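PDB 2F6K: metal-dependent hydrolase from Lactobacillus plantarum, which probably catalyses a metal-dependent decarboxylation like that of aminocarboxymuconate semialdehyde decarboxylase, with a manganese ion bound in an amidohydrolase-type barrel. Local coordinates for residues T183-K195 against Y225-Y237. Sequence-based numbering, arbitrary orientation.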
loop_
_atom_site.group_PDB
_atom_site.type_symbol
_atom_site.label_atom_id
_atom_site.label_comp_id
_atom_site.label_asym_id
_atom_site.label_seq_id
_atom_site.Cartn_x
_atom_site.Cartn_y
_atom_site.Cartn_z
ATOM N N THR A 183 8.446 3.312 -14.446
ATOM C CA THR A 183 8.041 4.456 -15.244
ATOM C C THR A 183 8.304 4.277 -16.740
ATOM O O THR A 183 7.462 4.641 -17.561
ATOM C CB THR A 183 8.726 5.745 -14.760
ATOM O OG1 THR A 183 8.383 5.977 -13.389
ATOM C CG2 THR A 183 8.264 6.943 -15.593
ATOM N N PHE A 184 9.462 3.727 -17.097
ATOM C CA PHE A 184 9.794 3.502 -18.503
ATOM C C PHE A 184 8.757 2.586 -19.159
ATOM O O PHE A 184 8.288 2.843 -20.265
ATOM C CB PHE A 184 11.169 2.847 -18.631
ATOM C CG PHE A 184 11.554 2.516 -20.047
ATOM C CD1 PHE A 184 11.936 3.519 -20.930
ATOM C CD2 PHE A 184 11.565 1.203 -20.487
ATOM C CE1 PHE A 184 12.331 3.218 -22.228
ATOM C CE2 PHE A 184 11.960 0.887 -21.794
ATOM C CZ PHE A 184 12.344 1.899 -22.660
ATOM N N ILE A 185 8.414 1.508 -18.474
ATOM C CA ILE A 185 7.457 0.571 -19.008
ATOM C C ILE A 185 6.082 1.232 -19.097
ATOM O O ILE A 185 5.322 0.986 -20.033
ATOM C CB ILE A 185 7.409 -0.689 -18.121
ATOM C CG1 ILE A 185 8.811 -1.308 -18.067
ATOM C CG2 ILE A 185 6.387 -1.679 -18.660
ATOM C CD1 ILE A 185 8.920 -2.589 -17.262
ATOM N N ASN A 186 5.775 2.088 -18.128
ATOM C CA ASN A 186 4.494 2.770 -18.119
ATOM C C ASN A 186 4.412 3.589 -19.403
ATOM O O ASN A 186 3.369 3.661 -20.058
ATOM C CB ASN A 186 4.408 3.688 -16.899
ATOM C CG ASN A 186 3.001 4.187 -16.644
ATOM O OD1 ASN A 186 2.740 5.386 -16.677
ATOM N ND2 ASN A 186 2.086 3.264 -16.385
HETATM N N MSE A 187 5.535 4.198 -19.762
HETATM C CA MSE A 187 5.610 5.012 -20.956
HETATM C C MSE A 187 5.449 4.141 -22.206
HETATM O O MSE A 187 4.921 4.581 -23.225
HETATM C CB MSE A 187 6.933 5.768 -20.953
HETATM C CG MSE A 187 7.022 6.761 -19.806
HETATM SE SE MSE A 187 8.746 7.603 -19.632
HETATM C CE MSE A 187 8.573 9.058 -20.902
ATOM N N LEU A 188 5.894 2.894 -22.126
ATOM C CA LEU A 188 5.737 1.994 -23.255
ATOM C C LEU A 188 4.243 1.734 -23.412
ATOM O O LEU A 188 3.678 1.890 -24.486
ATOM C CB LEU A 188 6.457 0.669 -22.998
ATOM C CG LEU A 188 7.982 0.712 -22.958
ATOM C CD1 LEU A 188 8.526 -0.701 -22.710
ATOM C CD2 LEU A 188 8.509 1.281 -24.272
ATOM N N LYS A 189 3.620 1.342 -22.308
ATOM C CA LYS A 189 2.199 1.040 -22.270
ATOM C C LYS A 189 1.334 2.139 -22.902
ATOM O O LYS A 189 0.386 1.847 -23.632
ATOM C CB LYS A 189 1.772 0.810 -20.821
ATOM C CG LYS A 189 0.273 0.560 -20.628
ATOM C CD LYS A 189 -0.072 0.464 -19.141
ATOM C CE LYS A 189 -1.579 0.448 -18.898
ATOM N NZ LYS A 189 -2.219 -0.734 -19.532
ATOM N N TYR A 190 1.662 3.397 -22.630
ATOM C CA TYR A 190 0.884 4.504 -23.170
ATOM C C TYR A 190 1.370 5.065 -24.509
ATOM O O TYR A 190 0.949 6.142 -24.922
ATOM C CB TYR A 190 0.791 5.615 -22.126
ATOM C CG TYR A 190 -0.107 5.238 -20.967
ATOM C CD1 TYR A 190 -1.456 4.948 -21.180
ATOM C CD2 TYR A 190 0.393 5.139 -19.662
ATOM C CE1 TYR A 190 -2.290 4.568 -20.128
ATOM C CE2 TYR A 190 -0.433 4.755 -18.597
ATOM C CZ TYR A 190 -1.775 4.471 -18.840
ATOM O OH TYR A 190 -2.601 4.071 -17.812
ATOM N N HIS A 191 2.253 4.326 -25.177
ATOM C CA HIS A 191 2.781 4.712 -26.477
ATOM C C HIS A 191 3.375 6.114 -26.480
ATOM O O HIS A 191 3.251 6.855 -27.457
ATOM C CB HIS A 191 1.673 4.617 -27.527
ATOM C CG HIS A 191 0.889 3.343 -27.457
ATOM N ND1 HIS A 191 -0.263 3.217 -26.710
ATOM C CD2 HIS A 191 1.119 2.125 -28.000
ATOM C CE1 HIS A 191 -0.708 1.975 -26.796
ATOM N NE2 HIS A 191 0.114 1.293 -27.573
ATOM N N PHE A 192 4.038 6.467 -25.387
ATOM C CA PHE A 192 4.631 7.785 -25.251
ATOM C C PHE A 192 5.595 8.158 -26.380
ATOM O O PHE A 192 5.463 9.219 -26.998
ATOM C CB PHE A 192 5.334 7.889 -23.892
ATOM C CG PHE A 192 5.857 9.263 -23.583
ATOM C CD1 PHE A 192 7.030 9.724 -24.163
ATOM C CD2 PHE A 192 5.160 10.105 -22.726
ATOM C CE1 PHE A 192 7.507 11.013 -23.895
ATOM C CE2 PHE A 192 5.625 11.397 -22.448
ATOM C CZ PHE A 192 6.802 11.848 -23.036
ATOM N N PHE A 193 6.559 7.286 -26.657
ATOM C CA PHE A 193 7.560 7.556 -27.689
ATOM C C PHE A 193 6.988 7.570 -29.109
ATOM O O PHE A 193 7.521 8.224 -30.008
ATOM C CB PHE A 193 8.677 6.527 -27.555
ATOM C CG PHE A 193 9.192 6.394 -26.146
ATOM C CD1 PHE A 193 10.006 7.381 -25.591
ATOM C CD2 PHE A 193 8.809 5.316 -25.352
ATOM C CE1 PHE A 193 10.431 7.298 -24.265
ATOM C CE2 PHE A 193 9.231 5.225 -24.022
ATOM C CZ PHE A 193 10.045 6.223 -23.478
ATOM N N GLU A 194 5.889 6.850 -29.291
ATOM C CA GLU A 194 5.201 6.756 -30.566
ATOM C C GLU A 194 4.395 8.040 -30.781
ATOM O O GLU A 194 4.399 8.610 -31.868
ATOM C CB GLU A 194 4.282 5.538 -30.516
ATOM C CG GLU A 194 3.569 5.153 -31.787
ATOM C CD GLU A 194 2.810 3.834 -31.609
ATOM O OE1 GLU A 194 3.460 2.798 -31.351
ATOM O OE2 GLU A 194 1.567 3.825 -31.713
ATOM N N LYS A 195 3.728 8.507 -29.728
ATOM C CA LYS A 195 2.909 9.714 -29.810
ATOM C C LYS A 195 3.694 11.026 -29.693
ATOM O O LYS A 195 3.280 12.055 -30.239
ATOM C CB LYS A 195 1.809 9.681 -28.738
ATOM C CG LYS A 195 0.794 8.553 -28.901
ATOM C CD LYS A 195 -0.497 8.855 -28.142
ATOM C CE LYS A 195 -0.259 9.000 -26.652
ATOM N NZ LYS A 195 -1.476 9.457 -25.923
ATOM N N TYR A 225 1.539 -3.994 -26.399
ATOM C CA TYR A 225 1.707 -2.550 -26.538
ATOM C C TYR A 225 1.995 -2.142 -27.976
ATOM O O TYR A 225 2.007 -0.957 -28.300
ATOM C CB TYR A 225 2.847 -2.048 -25.649
ATOM C CG TYR A 225 2.647 -2.273 -24.171
ATOM C CD1 TYR A 225 1.369 -2.439 -23.629
ATOM C CD2 TYR A 225 3.736 -2.262 -23.301
ATOM C CE1 TYR A 225 1.186 -2.584 -22.263
ATOM C CE2 TYR A 225 3.565 -2.404 -21.935
ATOM C CZ TYR A 225 2.290 -2.563 -21.424
ATOM O OH TYR A 225 2.124 -2.687 -20.067
ATOM N N GLN A 226 2.229 -3.125 -28.836
ATOM C CA GLN A 226 2.539 -2.851 -30.231
ATOM C C GLN A 226 3.780 -1.964 -30.312
ATOM O O GLN A 226 3.887 -1.090 -31.178
ATOM C CB GLN A 226 1.354 -2.166 -30.910
ATOM C CG GLN A 226 0.098 -3.034 -30.986
ATOM C CD GLN A 226 0.293 -4.346 -31.769
ATOM O OE1 GLN A 226 1.381 -4.647 -32.265
ATOM N NE2 GLN A 226 -0.774 -5.127 -31.875
ATOM N N VAL A 227 4.715 -2.202 -29.394
ATOM C CA VAL A 227 5.959 -1.437 -29.329
ATOM C C VAL A 227 7.197 -2.347 -29.345
ATOM O O VAL A 227 7.200 -3.430 -28.757
ATOM C CB VAL A 227 5.990 -0.557 -28.048
ATOM C CG1 VAL A 227 7.290 0.215 -27.953
ATOM C CG2 VAL A 227 4.834 0.419 -28.072
ATOM N N ASP A 228 8.243 -1.911 -30.042
ATOM C CA ASP A 228 9.483 -2.680 -30.104
ATOM C C ASP A 228 10.415 -2.016 -29.092
ATOM O O ASP A 228 10.980 -0.959 -29.361
ATOM C CB ASP A 228 10.084 -2.611 -31.511
ATOM C CG ASP A 228 11.300 -3.506 -31.672
ATOM O OD1 ASP A 228 12.190 -3.475 -30.788
ATOM O OD2 ASP A 228 11.368 -4.234 -32.689
ATOM N N VAL A 229 10.564 -2.630 -27.925
ATOM C CA VAL A 229 11.387 -2.057 -26.870
ATOM C C VAL A 229 12.811 -1.734 -27.324
ATOM O O VAL A 229 13.398 -0.731 -26.899
ATOM C CB VAL A 229 11.385 -2.990 -25.611
ATOM C CG1 VAL A 229 12.104 -4.302 -25.906
ATOM C CG2 VAL A 229 11.998 -2.264 -24.426
ATOM N N TYR A 230 13.357 -2.566 -28.206
ATOM C CA TYR A 230 14.709 -2.356 -28.716
ATOM C C TYR A 230 14.820 -1.098 -29.565
ATOM O O TYR A 230 15.870 -0.457 -29.570
ATOM C CB TYR A 230 15.166 -3.570 -29.513
ATOM C CG TYR A 230 15.107 -4.824 -28.687
ATOM C CD1 TYR A 230 15.926 -4.982 -27.563
ATOM C CD2 TYR A 230 14.213 -5.849 -29.006
ATOM C CE1 TYR A 230 15.857 -6.135 -26.778
ATOM C CE2 TYR A 230 14.135 -7.000 -28.234
ATOM C CZ TYR A 230 14.960 -7.141 -27.120
ATOM O OH TYR A 230 14.885 -8.293 -26.360
ATOM N N ASP A 231 13.761 -0.742 -30.292
ATOM C CA ASP A 231 13.803 0.485 -31.088
ATOM C C ASP A 231 13.751 1.674 -30.135
ATOM O O ASP A 231 14.443 2.675 -30.333
ATOM C CB ASP A 231 12.626 0.573 -32.063
ATOM C CG ASP A 231 12.754 -0.391 -33.217
ATOM O OD1 ASP A 231 13.899 -0.596 -33.694
ATOM O OD2 ASP A 231 11.711 -0.930 -33.655
ATOM N N VAL A 232 12.931 1.555 -29.093
ATOM C CA VAL A 232 12.801 2.625 -28.113
ATOM C C VAL A 232 14.134 2.874 -27.392
ATOM O O VAL A 232 14.502 4.022 -27.118
ATOM C CB VAL A 232 11.701 2.297 -27.076
ATOM C CG1 VAL A 232 11.552 3.446 -26.095
ATOM C CG2 VAL A 232 10.380 2.041 -27.785
HETATM N N MSE A 233 14.859 1.799 -27.094
HETATM C CA MSE A 233 16.144 1.934 -26.420
HETATM C C MSE A 233 17.143 2.693 -27.290
HETATM O O MSE A 233 18.099 3.279 -26.787
HETATM C CB MSE A 233 16.693 0.553 -26.044
HETATM C CG MSE A 233 15.901 -0.146 -24.917
HETATM SE SE MSE A 233 15.923 0.829 -23.212
HETATM C CE MSE A 233 17.722 0.375 -22.670
ATOM N N HIS A 234 16.915 2.688 -28.597
ATOM C CA HIS A 234 17.795 3.402 -29.518
ATOM C C HIS A 234 17.365 4.857 -29.601
ATOM O O HIS A 234 18.174 5.746 -29.851
ATOM C CB HIS A 234 17.722 2.788 -30.921
ATOM C CG HIS A 234 18.516 1.531 -31.075
ATOM N ND1 HIS A 234 18.136 0.509 -31.920
ATOM C CD2 HIS A 234 19.682 1.138 -30.510
ATOM C CE1 HIS A 234 19.032 -0.460 -31.867
ATOM N NE2 HIS A 234 19.980 -0.103 -31.019
ATOM N N HIS A 235 16.076 5.080 -29.371
ATOM C CA HIS A 235 15.474 6.401 -29.464
ATOM C C HIS A 235 15.697 7.349 -28.293
ATOM O O HIS A 235 15.844 8.553 -28.496
ATOM C CB HIS A 235 13.975 6.237 -29.713
ATOM C CG HIS A 235 13.242 7.530 -29.899
ATOM N ND1 HIS A 235 12.273 7.966 -29.019
ATOM C CD2 HIS A 235 13.298 8.453 -30.887
ATOM C CE1 HIS A 235 11.759 9.099 -29.463
ATOM N NE2 HIS A 235 12.362 9.416 -30.594
ATOM N N VAL A 236 15.713 6.827 -27.072
ATOM C CA VAL A 236 15.906 7.682 -25.911
ATOM C C VAL A 236 17.373 7.911 -25.574
ATOM O O VAL A 236 18.268 7.420 -26.259
ATOM C CB VAL A 236 15.215 7.100 -24.668
ATOM C CG1 VAL A 236 13.770 6.731 -25.003
ATOM C CG2 VAL A 236 15.981 5.904 -24.162
ATOM N N TYR A 237 17.606 8.683 -24.517
ATOM C CA TYR A 237 18.952 8.980 -24.055
ATOM C C TYR A 237 19.158 8.416 -22.653
ATOM O O TYR A 237 18.198 8.038 -21.973
ATOM C CB TYR A 237 19.188 10.488 -24.030
ATOM C CG TYR A 237 19.316 11.106 -25.395
ATOM C CD1 TYR A 237 18.213 11.193 -26.252
ATOM C CD2 TYR A 237 20.539 11.605 -25.837
ATOM C CE1 TYR A 237 18.329 11.764 -27.517
ATOM C CE2 TYR A 237 20.667 12.177 -27.099
ATOM C CZ TYR A 237 19.560 12.256 -27.932
ATOM O OH TYR A 237 19.692 12.837 -29.172
HETATM O O HOH W 1 -0.286 -3.562 -19.132
#
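Y225 lays one face of its ring flat on the backbone of K189. K189 CA stands 3.5 Å from the ring centroid, almost on the ring normal, a CH-pi contact. K189 CB continues over the same ring, 3.5 Å from Y225 CZ. K189 CG lies beside the carbonyl carbon (chi1 177°), carrying the chain past the phenol oxygen. Water 1 lies 2.7 Å from Y225 OH and is weakly bonded to K189 NZ, whose stronger partner is I167 O of the second subunit. Were Y225 replaced by alanine, the K189 backbone would probably lose its aromatic cover and the water its phenol partner. Further along, L188 fits among valines: CD2 meets V227 CG1 and V232 CG2, while CD1 faces V229 CG2. V232 CG1 sits over one face of the F193 ring, 3.4 Å from F193 CD2, and also touches F184 CZ. Selenomethionine M233 brings SE obliquely to F184 CZ at 3.8 Å, a Met-aromatic contact. A Schellman motif with H191 as its C-prime residue turns the chain from helix 171-189 into helix 192-195. Both pack on helix 229-235 at the outside of the TIM barrel. F184 and V236 reach I203, and F193 reaches V201, on strand 200-203.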